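Local coordinates for TRAP-type C4-dicarboxylate:H+ symport system substrate-binding component DctP (Shewanella oneidensis, PDB 4MX6), which binds succinate and probably delivers C4-dicarboxylates in the periplasm to a TRAP-type proton-coupled membrane transporter, at residues H43-A46 / P50-Q53; A55-E60 / D271-L276; N84-A89 / Q96-S101; N223-K228 / N286-L291. One frame throughout, in Å; residues are numbered along the deposited sequence.

Overall arrangement
Contacts 1, 2 and 3 adjoin one another, with contact 1 in the middle: its centre lies about 11, 13 and 14 Å from the centres of contacts 2, 3 and 4. Contacts 1 and 2 share helix 50-65, while contacts 2 and 4 use helix 260-295 at places whose nearest atoms are about 12 Å apart. Along the chain contact 1 closes first, contact 3 is nested inside the loop closed by contact 2, and contact 4 interleaves with contact 2. Val45 packs on Asn223 of contact 4. Contacts 1 and 4 each supply a succinate-binding residue, Lys51 and Asn223, contact 3 bonds Lys51 through Ala99 O, and contact 2 is helix packing farther from the site.

Contact 1: H43-A46 / P50-Q53; sequences HVVA and PKGQ
Part of the succinate site lies here, where the loop after strand 37-42 leads into the first turn of helix 50-65, and His43 and Val45 flank the shaft of Lys51. Val45 CG2 lies 3.8 Å from Lys51 CE, the two side chains crossing at about a right angle. Past His43 the lysine runs in the opposite direction: its CG lies over one face of the imidazole, nearer the margin than the centre, 4.2 Å from the plane. The lysine leaves the helix with CG anti to the backbone N (chi1 176°) and bends at chi3 (53°), which brings NZ to the pocket, where it bonds succinate, Ala99 O and a water also held by Val44 N, with Tyr246 in cation-pi contact. His43 ND1 accepts from Val45 N at 3.2 Å, the donor lying in the ring plane, and NE2 meets a water at 2.8 Å that in turn donates to Gly52 O. An alanine in place of His43 would probably leave Val45 N without its ND1 acceptor and the water on Gly52 O without NE2, and strip the imidazole face from Lys51 CG. Gly52 CA lies 3.8 Å from Ala46 O, with which a beta carbon would clash. Such a loop from strand to helix N-terminus, placing an anion-binding residue at the cleft, is consistent with the periplasmic binding protein fold.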
loop_
_atom_site.group_PDB
_atom_site.type_symbol
_atom_site.label_atom_id
_atom_site.label_comp_id
_atom_site.label_asym_id
_atom_site.label_seq_id
_atom_site.Cartn_x
_atom_site.Cartn_y
_atom_site.Cartn_z
ATOM N N HIS A 43 -10.338 -0.961 7.199
ATOM C CA HIS A 43 -9.031 -0.545 6.732
ATOM C C HIS A 43 -8.342 0.347 7.762
ATOM O O HIS A 43 -8.931 0.698 8.802
ATOM C CB HIS A 43 -9.149 0.117 5.350
ATOM C CG HIS A 43 -9.887 1.417 5.336
ATOM N ND1 HIS A 43 -9.294 2.590 5.745
ATOM C CD2 HIS A 43 -11.150 1.731 4.950
ATOM C CE1 HIS A 43 -10.166 3.575 5.602
ATOM N NE2 HIS A 43 -11.298 3.081 5.127
ATOM N N VAL A 44 -7.094 0.703 7.470
ATOM C CA VAL A 44 -6.234 1.378 8.439
ATOM C C VAL A 44 -5.988 2.850 8.135
ATOM O O VAL A 44 -5.273 3.513 8.880
ATOM C CB VAL A 44 -4.870 0.646 8.582
ATOM C CG1 VAL A 44 -5.110 -0.802 8.941
ATOM C CG2 VAL A 44 -4.001 0.772 7.329
ATOM N N VAL A 45 -6.508 3.368 7.028
ATOM C CA VAL A 45 -6.226 4.749 6.649
ATOM C C VAL A 45 -7.330 5.730 7.046
ATOM O O VAL A 45 -8.407 5.350 7.484
ATOM C CB VAL A 45 -5.876 4.888 5.149
ATOM C CG1 VAL A 45 -4.650 4.029 4.817
ATOM C CG2 VAL A 45 -7.047 4.543 4.234
ATOM N N ALA A 46 -7.024 7.015 6.897
ATOM C CA ALA A 46 -8.019 8.060 7.100
ATOM C C ALA A 46 -9.103 7.984 6.018
ATOM O O ALA A 46 -8.904 7.422 4.946
ATOM C CB ALA A 46 -7.359 9.424 7.092
ATOM N N PRO A 50 -7.379 7.797 -0.987
ATOM C CA PRO A 50 -7.906 6.915 -2.043
ATOM C C PRO A 50 -8.619 5.666 -1.500
ATOM O O PRO A 50 -9.714 5.344 -1.985
ATOM C CB PRO A 50 -6.672 6.564 -2.886
ATOM C CG PRO A 50 -5.479 6.997 -2.059
ATOM C CD PRO A 50 -5.972 8.147 -1.232
ATOM N N LYS A 51 -8.041 4.961 -0.524
ATOM C CA LYS A 51 -8.706 3.765 -0.011
ATOM C C LYS A 51 -9.945 4.126 0.802
ATOM O O LYS A 51 -10.964 3.434 0.713
ATOM C CB LYS A 51 -7.732 2.914 0.807
ATOM C CG LYS A 51 -8.369 1.704 1.462
ATOM C CD LYS A 51 -7.358 0.621 1.829
ATOM C CE LYS A 51 -6.208 1.163 2.659
ATOM N NZ LYS A 51 -5.252 0.083 3.017
ATOM N N GLY A 52 -9.874 5.195 1.593
ATOM C CA GLY A 52 -11.042 5.622 2.347
ATOM C C GLY A 52 -12.229 5.926 1.443
ATOM O O GLY A 52 -13.389 5.586 1.749
ATOM N N GLN A 53 -11.954 6.606 0.342
ATOM C CA GLN A 53 -12.986 6.974 -0.614
ATOM C C GLN A 53 -13.462 5.778 -1.433
ATOM O O GLN A 53 -14.655 5.676 -1.735
ATOM C CB GLN A 53 -12.496 8.098 -1.525
ATOM C CG GLN A 53 -12.263 9.416 -0.791
ATOM C CD GLN A 53 -13.515 9.929 -0.136
ATOM O OE1 GLN A 53 -14.436 10.377 -0.817
ATOM N NE2 GLN A 53 -13.554 9.875 1.189
HETATM O O HOH W 1 -13.296 5.035 4.612
HETATM O O HOH W 2 -6.035 -1.192 5.352
#

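Contact 2: A55-E60 / D271-L276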
loop_
_atom_site.group_PDB
_atom_site.type_symbol
_atom_site.label_atom_id
_atom_site.label_comp_id
_atom_site.label_asym_id
_atom_site.label_seq_id
_atom_site.Cartn_x
_atom_site.Cartn_y
_atom_site.Cartn_z
ATOM N N ALA A 55 -13.672 2.739 -0.331
ATOM C CA ALA A 55 -14.543 1.954 0.539
ATOM C C ALA A 55 -15.925 2.607 0.648
ATOM O O ALA A 55 -16.950 1.914 0.619
ATOM C CB ALA A 55 -13.901 1.786 1.910
ATOM N N LEU A 56 -15.964 3.935 0.800
ATOM C CA LEU A 56 -17.253 4.635 0.885
ATOM C C LEU A 56 -18.010 4.595 -0.438
ATOM O O LEU A 56 -19.231 4.481 -0.443
ATOM C CB LEU A 56 -17.040 6.078 1.336
ATOM C CG LEU A 56 -16.690 6.255 2.817
ATOM C CD1 LEU A 56 -16.444 7.721 3.116
ATOM C CD2 LEU A 56 -17.763 5.693 3.739
ATOM N N LYS A 57 -17.311 4.667 -1.565
ATOM C CA LYS A 57 -17.990 4.554 -2.852
ATOM C C LYS A 57 -18.623 3.172 -2.999
ATOM O O LYS A 57 -19.752 3.037 -3.482
ATOM C CB LYS A 57 -17.012 4.833 -3.998
ATOM C CG LYS A 57 -17.634 4.783 -5.389
ATOM C CD LYS A 57 -18.714 5.843 -5.585
ATOM C CE LYS A 57 -19.163 5.934 -7.029
ATOM N NZ LYS A 57 -20.151 7.013 -7.232
ATOM N N PHE A 58 -17.908 2.139 -2.567
ATOM C CA PHE A 58 -18.432 0.774 -2.602
ATOM C C PHE A 58 -19.712 0.682 -1.766
ATOM O O PHE A 58 -20.726 0.134 -2.219
ATOM C CB PHE A 58 -17.344 -0.192 -2.136
ATOM C CG PHE A 58 -17.782 -1.633 -2.026
ATOM C CD1 PHE A 58 -18.257 -2.338 -3.120
ATOM C CD2 PHE A 58 -17.647 -2.294 -0.825
ATOM C CE1 PHE A 58 -18.622 -3.653 -2.996
ATOM C CE2 PHE A 58 -18.005 -3.620 -0.709
ATOM C CZ PHE A 58 -18.491 -4.294 -1.793
ATOM N N LYS A 59 -19.689 1.245 -0.560
ATOM C CA LYS A 59 -20.883 1.325 0.275
ATOM C C LYS A 59 -22.032 2.004 -0.460
ATOM O O LYS A 59 -23.156 1.502 -0.460
ATOM C CB LYS A 59 -20.553 2.093 1.555
ATOM C CG LYS A 59 -21.753 2.430 2.425
ATOM C CD LYS A 59 -21.336 3.248 3.634
ATOM C CE LYS A 59 -22.508 3.632 4.525
ATOM N NZ LYS A 59 -23.180 2.442 5.089
ATOM N N GLU A 60 -21.762 3.153 -1.067
ATOM C CA GLU A 60 -22.795 3.921 -1.744
ATOM C C GLU A 60 -23.411 3.124 -2.885
ATOM O O GLU A 60 -24.634 3.056 -3.020
ATOM C CB GLU A 60 -22.213 5.243 -2.257
ATOM C CG GLU A 60 -21.887 6.212 -1.136
ATOM C CD GLU A 60 -21.028 7.386 -1.554
ATOM O OE1 GLU A 60 -20.949 7.635 -2.767
ATOM O OE2 GLU A 60 -20.458 8.059 -0.656
ATOM N N ASP A 271 -15.573 -2.995 -8.657
ATOM C CA ASP A 271 -14.753 -2.555 -9.778
ATOM C C ASP A 271 -14.873 -1.042 -9.976
ATOM O O ASP A 271 -13.882 -0.346 -10.190
ATOM C CB ASP A 271 -15.191 -3.241 -11.073
ATOM C CG ASP A 271 -14.902 -4.726 -11.106
ATOM O OD1 ASP A 271 -14.168 -5.233 -10.233
ATOM O OD2 ASP A 271 -15.427 -5.389 -12.031
ATOM N N GLU A 272 -16.098 -0.528 -9.928
ATOM C CA GLU A 272 -16.314 0.899 -10.133
ATOM C C GLU A 272 -15.706 1.729 -8.994
ATOM O O GLU A 272 -15.163 2.811 -9.213
ATOM C CB GLU A 272 -17.806 1.182 -10.284
ATOM C CG GLU A 272 -18.361 0.670 -11.576
ATOM C CD GLU A 272 -19.859 0.858 -11.663
ATOM O OE1 GLU A 272 -20.346 1.938 -11.241
ATOM O OE2 GLU A 272 -20.558 -0.071 -12.151
ATOM N N SER A 273 -15.789 1.205 -7.785
ATOM C CA SER A 273 -15.221 1.884 -6.628
ATOM C C SER A 273 -13.691 1.959 -6.730
ATOM O O SER A 273 -13.088 2.963 -6.363
ATOM C CB SER A 273 -15.653 1.151 -5.361
ATOM O OG SER A 273 -17.071 1.155 -5.233
ATOM N N ILE A 274 -13.075 0.888 -7.221
ATOM C CA ILE A 274 -11.631 0.855 -7.426
ATOM C C ILE A 274 -11.242 1.891 -8.486
ATOM O O ILE A 274 -10.250 2.609 -8.323
ATOM C CB ILE A 274 -11.156 -0.559 -7.817
ATOM C CG1 ILE A 274 -11.225 -1.470 -6.595
ATOM C CG2 ILE A 274 -9.745 -0.503 -8.401
ATOM C CD1 ILE A 274 -10.946 -2.938 -6.872
ATOM N N ALA A 275 -12.009 1.992 -9.570
ATOM C CA ALA A 275 -11.706 2.994 -10.582
ATOM C C ALA A 275 -11.735 4.402 -9.987
ATOM O O ALA A 275 -10.864 5.234 -10.265
ATOM C CB ALA A 275 -12.661 2.876 -11.779
ATOM N N LEU A 276 -12.744 4.678 -9.170
ATOM C CA LEU A 276 -12.826 5.974 -8.524
ATOM C C LEU A 276 -11.644 6.163 -7.568
ATOM O O LEU A 276 -11.012 7.222 -7.551
ATOM C CB LEU A 276 -14.162 6.135 -7.789
ATOM C CG LEU A 276 -14.302 7.491 -7.087
ATOM C CD1 LEU A 276 -14.143 8.646 -8.062
ATOM C CD2 LEU A 276 -15.618 7.609 -6.389
#
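Lys57 and Leu276 both send CG out anti to the backbone N (chi1 -178° for Lys57), and a bend at chi2 of the lysine (62°) lays its methylenes against the leucine tip. Leu276 CD2 comes 3.6 Å from Lys57 CG and 3.7 Å from Lys57 CD, the two side chains crossing at about a right angle, so one methyl covers the aliphatic shaft while the amine end leads away from the interface. Closer to the axes, Ser273 meets the backbone and CB of Phe58. Its small size fits the nearest CA pair, Phe58 to Ser273 at 5.3 Å, and an axis separation of 8.3 Å for the short helical segments, whose N-to-C directions differ by 145°. In the conformer described, Ser273 OG lies 3.0 Å from Phe58 N at an angle too poor for a hydrogen bond; since the serine is modelled twice, this close approach is doubtful. In this conformer the hydroxyl bonds Ala269 O one turn back in its own helix. Van der Waals packing therefore carries this roughly antiparallel helix pair; the backbones come nearest at the serine, and the Lys57-Leu276 pair lies toward the partly exposed margin. Beyond the segments, the side chain of Phe58 also touches Ile266 and Leu270 of helix 260-295 and Val72 of strand 70-75, and its ring meets Phe97 edge-to-face, while Ala55 rests on Val74 of that same strand.

Contact 3: N84-A89 / Q96-S101; sequences NNELAA and QFVAPS
Glu86 OE1 receives a hydrogen bond of 2.7 Å from a water that also accepts from Ala99 N at 2.9 Å, so a single water joins the carboxylate to the backbone across the contact. The other carboxylate oxygen rests on hydrocarbon: Glu86 OE2 is 3.4 Å from both CB and CG of Pro100, and on the valine side Glu86 OE1 lies 3.8 Å from Val98 CB. The glutamate reaches this position with CG between its backbone N and carbonyl carbon (chi1 67°) and with the chain extended from there on. Segment 96-101 is backbone-bonded to strand 37-42, where Phe97 meets Ser42, and to strand 243-251, where Val98 and Pro100 meet Val249 and Met247; helix 86-91 packs on it, an arrangement consistent with the periplasmic binding protein fold of this family, and Ala99 O also holds the succinate-binding Lys51. An alanine in place of Glu86 would probably leave Ala99 N with a less firmly held water and uncover part of Val98 and Pro100, leaving Leu87 alone of this segment against them. Leu87, the next residue of the helix, supplies the apolar half of the contact. Its CD2 lies 4.0 Å from Val98 CG2 and 4.0 Å from Pro100 CG, one methyl thus touching both residues, while the leucine packs as well on Tyr108.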
loop_
_atom_site.group_PDB
_atom_site.type_symbol
_atom_site.label_atom_id
_atom_site.label_comp_id
_atom_site.label_asym_id
_atom_site.label_seq_id
_atom_site.Cartn_x
_atom_site.Cartn_y
_atom_site.Cartn_z
ATOM N N ASN A 84 -2.148 -5.891 11.918
ATOM C CA ASN A 84 -1.675 -7.191 12.339
ATOM C C ASN A 84 -2.763 -8.254 12.349
ATOM O O ASN A 84 -2.425 -9.423 12.164
ATOM C CB ASN A 84 -0.971 -7.118 13.693
ATOM C CG ASN A 84 0.360 -6.369 13.624
ATOM O OD1 ASN A 84 0.872 -6.060 12.537
ATOM N ND2 ASN A 84 0.920 -6.070 14.787
ATOM N N ASN A 85 -4.042 -7.875 12.523
ATOM C CA ASN A 85 -5.123 -8.863 12.659
ATOM C C ASN A 85 -6.148 -8.908 11.522
ATOM O O ASN A 85 -7.009 -9.779 11.530
ATOM C CB ASN A 85 -5.848 -8.753 14.021
ATOM C CG ASN A 85 -6.586 -7.430 14.221
ATOM O OD1 ASN A 85 -6.693 -6.608 13.323
ATOM N ND2 ASN A 85 -7.151 -7.255 15.411
ATOM N N GLU A 86 -6.057 -8.024 10.537
ATOM C CA GLU A 86 -7.132 -7.929 9.562
ATOM C C GLU A 86 -7.263 -9.169 8.674
ATOM O O GLU A 86 -8.385 -9.550 8.345
ATOM C CB GLU A 86 -7.008 -6.652 8.729
ATOM C CG GLU A 86 -5.809 -6.597 7.802
ATOM C CD GLU A 86 -5.771 -5.336 6.944
ATOM O OE1 GLU A 86 -6.780 -4.583 6.868
ATOM O OE2 GLU A 86 -4.703 -5.086 6.332
ATOM N N LEU A 87 -6.157 -9.800 8.273
ATOM C CA LEU A 87 -6.275 -10.957 7.390
ATOM C C LEU A 87 -6.810 -12.170 8.168
ATOM O O LEU A 87 -7.628 -12.933 7.643
ATOM C CB LEU A 87 -4.952 -11.273 6.669
ATOM C CG LEU A 87 -4.607 -10.284 5.545
ATOM C CD1 LEU A 87 -3.263 -10.617 4.929
ATOM C CD2 LEU A 87 -5.667 -10.265 4.454
ATOM N N ALA A 88 -6.384 -12.342 9.418
ATOM C CA ALA A 88 -6.971 -13.379 10.254
ATOM C C ALA A 88 -8.482 -13.142 10.410
ATOM O O ALA A 88 -9.278 -14.082 10.286
ATOM C CB ALA A 88 -6.291 -13.427 11.602
ATOM N N ALA A 89 -8.879 -11.896 10.652
ATOM C CA ALA A 89 -10.293 -11.561 10.767
ATOM C C ALA A 89 -11.070 -11.878 9.481
ATOM O O ALA A 89 -12.185 -12.400 9.531
ATOM C CB ALA A 89 -10.453 -10.109 11.149
ATOM N N GLN A 96 -15.537 -8.824 5.762
ATOM C CA GLN A 96 -15.794 -9.398 4.445
ATOM C C GLN A 96 -14.877 -8.834 3.350
ATOM O O GLN A 96 -14.598 -9.529 2.375
ATOM C CB GLN A 96 -17.268 -9.203 4.069
ATOM C CG GLN A 96 -18.202 -10.137 4.829
ATOM C CD GLN A 96 -18.279 -9.832 6.314
ATOM O OE1 GLN A 96 -18.579 -8.706 6.722
ATOM N NE2 GLN A 96 -18.022 -10.841 7.136
ATOM N N PHE A 97 -14.422 -7.591 3.499
ATOM C CA PHE A 97 -13.470 -6.978 2.571
ATOM C C PHE A 97 -12.403 -6.230 3.344
ATOM O O PHE A 97 -12.713 -5.514 4.286
ATOM C CB PHE A 97 -14.160 -6.003 1.595
ATOM C CG PHE A 97 -15.143 -6.672 0.678
ATOM C CD1 PHE A 97 -14.751 -7.245 -0.516
ATOM C CD2 PHE A 97 -16.478 -6.773 1.038
ATOM C CE1 PHE A 97 -15.681 -7.880 -1.343
ATOM C CE2 PHE A 97 -17.391 -7.419 0.219
ATOM C CZ PHE A 97 -16.981 -7.969 -0.954
ATOM N N VAL A 98 -11.159 -6.418 2.921
ATOM C CA VAL A 98 -10.038 -5.600 3.366
ATOM C C VAL A 98 -9.195 -5.268 2.132
ATOM O O VAL A 98 -9.383 -5.869 1.063
ATOM C CB VAL A 98 -9.195 -6.295 4.465
ATOM C CG1 VAL A 98 -10.031 -6.459 5.738
ATOM C CG2 VAL A 98 -8.654 -7.646 4.002
ATOM N N ALA A 99 -8.284 -4.307 2.263
ATOM C CA ALA A 99 -7.446 -3.903 1.140
ATOM C C ALA A 99 -6.044 -3.545 1.644
ATOM O O ALA A 99 -5.633 -2.376 1.633
ATOM C CB ALA A 99 -8.085 -2.766 0.353
ATOM N N PRO A 100 -5.297 -4.561 2.102
ATOM C CA PRO A 100 -3.950 -4.313 2.615
ATOM C C PRO A 100 -2.987 -3.903 1.529
ATOM O O PRO A 100 -3.113 -4.313 0.368
ATOM C CB PRO A 100 -3.523 -5.681 3.184
ATOM C CG PRO A 100 -4.780 -6.521 3.223
ATOM C CD PRO A 100 -5.620 -5.999 2.106
ATOM N N SER A 101 -1.969 -3.162 1.936
ATOM C CA SER A 101 -0.789 -2.997 1.115
ATOM C C SER A 101 -0.316 -4.351 0.594
ATOM O O SER A 101 -0.309 -5.346 1.320
ATOM C CB SER A 101 0.324 -2.400 1.965
ATOM O OG SER A 101 1.545 -2.430 1.251
HETATM O O HOH W 3 -7.871 -3.149 4.893
#

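Contact 4: N223-K228 / N286-L291; sequences NTYSQK and NEDKQL
Tyr225, near the end of helix 221-226, is the side chain around which this contact is built, and its two partners differ in burial. At the inner end the buried Asp288 packs against it: Tyr225 CB and Asp288 CB are 3.7 Å apart, and Asp288 OD1 comes 3.6 Å from Tyr225 CD2. The side chains cross at about a right angle, with the carboxylate and ring planes 41° apart. Further out, Leu291 reaches over one face of the ring. Its CD1 stands 4.1 Å from the ring centroid, 27° off the normal, a CH-pi contact, and lies 3.7 Å from Tyr225 CZ. This is the solvent side: Tyr225 and Leu291 are partly exposed, and the neighbouring Glu287 and Gln290 exposed. Over the opposite face Lys228 folds back, its NZ 3.3 Å from the ring plane and closer to the ring's margin than its middle, to donate to Tyr225 O at 3.0 Å. That carbonyl also accepts from Lys228 N, the two donors arriving from opposite faces of its plane; Lys228 has positive phi in a Schellman motif that ends the helix. The ring is thus held between a lysine amine and a leucine methyl, with CG anti to the backbone N (chi1 176°) pointing it toward helix 260-295. The same short helix carries Asn223, whose ND2 bonds succinate, so the contact joins a ligand-binding helix to the long helix 260-295. Chemically, the contact depends on dispersion and CH-pi attraction, while the polar bonds identified stay within the helix end.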
loop_
_atom_site.group_PDB
_atom_site.type_symbol
_atom_site.label_atom_id
_atom_site.label_comp_id
_atom_site.label_asym_id
_atom_site.label_seq_id
_atom_site.Cartn_x
_atom_site.Cartn_y
_atom_site.Cartn_z
ATOM N N ASN A 223 -0.770 9.538 2.632
ATOM C CA ASN A 223 -0.649 9.096 4.021
ATOM C C ASN A 223 0.138 10.097 4.883
ATOM O O ASN A 223 -0.202 10.341 6.047
ATOM C CB ASN A 223 -0.029 7.705 4.111
ATOM C CG ASN A 223 -1.052 6.600 3.925
ATOM O OD1 ASN A 223 -2.258 6.778 4.197
ATOM N ND2 ASN A 223 -0.582 5.447 3.496
ATOM N N THR A 224 1.182 10.683 4.308
ATOM C CA THR A 224 2.027 11.620 5.030
ATOM C C THR A 224 1.194 12.822 5.476
ATOM O O THR A 224 1.338 13.301 6.611
ATOM C CB THR A 224 3.213 12.049 4.150
ATOM O OG1 THR A 224 3.991 10.905 3.805
ATOM C CG2 THR A 224 4.117 13.043 4.854
ATOM N N TYR A 225 0.337 13.318 4.584
ATOM C CA TYR A 225 -0.541 14.439 4.900
ATOM C C TYR A 225 -1.656 14.066 5.867
ATOM O O TYR A 225 -1.829 14.695 6.912
ATOM C CB TYR A 225 -1.141 15.046 3.624
ATOM C CG TYR A 225 -2.116 16.148 3.948
ATOM C CD1 TYR A 225 -1.673 17.350 4.468
ATOM C CD2 TYR A 225 -3.482 15.971 3.799
ATOM C CE1 TYR A 225 -2.555 18.361 4.804
ATOM C CE2 TYR A 225 -4.381 16.969 4.131
ATOM C CZ TYR A 225 -3.911 18.168 4.634
ATOM O OH TYR A 225 -4.806 19.173 4.970
ATOM N N SER A 226 -2.390 13.007 5.537
ATOM C CA SER A 226 -3.584 12.676 6.307
ATOM C C SER A 226 -3.260 12.194 7.727
ATOM O O SER A 226 -4.064 12.386 8.626
ATOM C CB SER A 226 -4.480 11.669 5.579
ATOM O OG SER A 226 -3.806 10.456 5.319
ATOM N N GLN A 227 -2.084 11.600 7.934
ATOM C CA GLN A 227 -1.673 11.164 9.272
ATOM C C GLN A 227 -0.758 12.166 9.977
ATOM O O GLN A 227 -0.317 11.915 11.097
ATOM C CB GLN A 227 -0.980 9.794 9.206
ATOM C CG GLN A 227 -1.891 8.657 8.731
ATOM C CD GLN A 227 -3.160 8.438 9.572
ATOM O OE1 GLN A 227 -3.247 8.812 10.748
ATOM N NE2 GLN A 227 -4.140 7.820 8.969
ATOM N N LYS A 228 -0.447 13.277 9.308
ATOM C CA LYS A 228 0.348 14.376 9.882
ATOM C C LYS A 228 1.786 13.977 10.184
ATOM O O LYS A 228 2.426 14.567 11.061
ATOM C CB LYS A 228 -0.327 14.996 11.121
ATOM C CG LYS A 228 -1.762 15.423 10.870
ATOM C CD LYS A 228 -1.893 16.393 9.720
ATOM C CE LYS A 228 -3.311 16.432 9.177
ATOM N NZ LYS A 228 -3.368 17.041 7.828
ATOM N N ASN A 286 -0.926 14.695 -5.896
ATOM C CA ASN A 286 -0.599 16.086 -6.197
ATOM C C ASN A 286 -1.118 17.075 -5.141
ATOM O O ASN A 286 -0.380 17.954 -4.699
ATOM C CB ASN A 286 -1.109 16.450 -7.593
ATOM C CG ASN A 286 -0.214 15.902 -8.709
ATOM O OD1 ASN A 286 0.995 15.726 -8.534
ATOM N ND2 ASN A 286 -0.811 15.638 -9.867
ATOM N N GLU A 287 -2.374 16.928 -4.728
ATOM C CA GLU A 287 -2.972 17.853 -3.772
ATOM C C GLU A 287 -2.253 17.840 -2.441
ATOM O O GLU A 287 -1.988 18.892 -1.856
ATOM C CB GLU A 287 -4.457 17.536 -3.547
ATOM C CG GLU A 287 -5.131 18.465 -2.533
ATOM C CD GLU A 287 -6.569 18.069 -2.156
ATOM O OE1 GLU A 287 -7.056 17.000 -2.590
ATOM O OE2 GLU A 287 -7.201 18.850 -1.390
ATOM N N ASP A 288 -1.958 16.649 -1.937
ATOM C CA ASP A 288 -1.423 16.514 -0.599
ATOM C C ASP A 288 0.049 16.902 -0.524
ATOM O O ASP A 288 0.481 17.440 0.491
ATOM C CB ASP A 288 -1.684 15.106 -0.048
ATOM C CG ASP A 288 -3.139 14.878 0.315
ATOM O OD1 ASP A 288 -3.951 15.836 0.184
ATOM O OD2 ASP A 288 -3.457 13.749 0.738
ATOM N N LYS A 289 0.819 16.671 -1.585
ATOM C CA LYS A 289 2.162 17.220 -1.648
ATOM C C LYS A 289 2.093 18.744 -1.488
ATOM O O LYS A 289 2.833 19.337 -0.698
ATOM C CB LYS A 289 2.852 16.862 -2.967
ATOM C CG LYS A 289 4.234 17.494 -3.102
ATOM C CD LYS A 289 4.916 17.127 -4.405
ATOM C CE LYS A 289 6.254 17.822 -4.513
ATOM N NZ LYS A 289 6.880 17.555 -5.837
ATOM N N GLN A 290 1.209 19.394 -2.238
ATOM C CA GLN A 290 1.086 20.850 -2.155
ATOM C C GLN A 290 0.639 21.329 -0.772
ATOM O O GLN A 290 1.159 22.325 -0.278
ATOM C CB GLN A 290 0.143 21.380 -3.233
ATOM C CG GLN A 290 0.167 22.895 -3.360
ATOM C CD GLN A 290 1.551 23.422 -3.705
ATOM O OE1 GLN A 290 2.182 22.967 -4.659
ATOM N NE2 GLN A 290 2.032 24.373 -2.923
ATOM N N LEU A 291 -0.302 20.631 -0.143
ATOM C CA LEU A 291 -0.732 21.036 1.194
ATOM C C LEU A 291 0.404 20.929 2.208
ATOM O O LEU A 291 0.534 21.776 3.091
ATOM C CB LEU A 291 -1.929 20.211 1.651
ATOM C CG LEU A 291 -3.229 20.509 0.887
ATOM C CD1 LEU A 291 -4.311 19.518 1.259
ATOM C CD2 LEU A 291 -3.735 21.930 1.126
#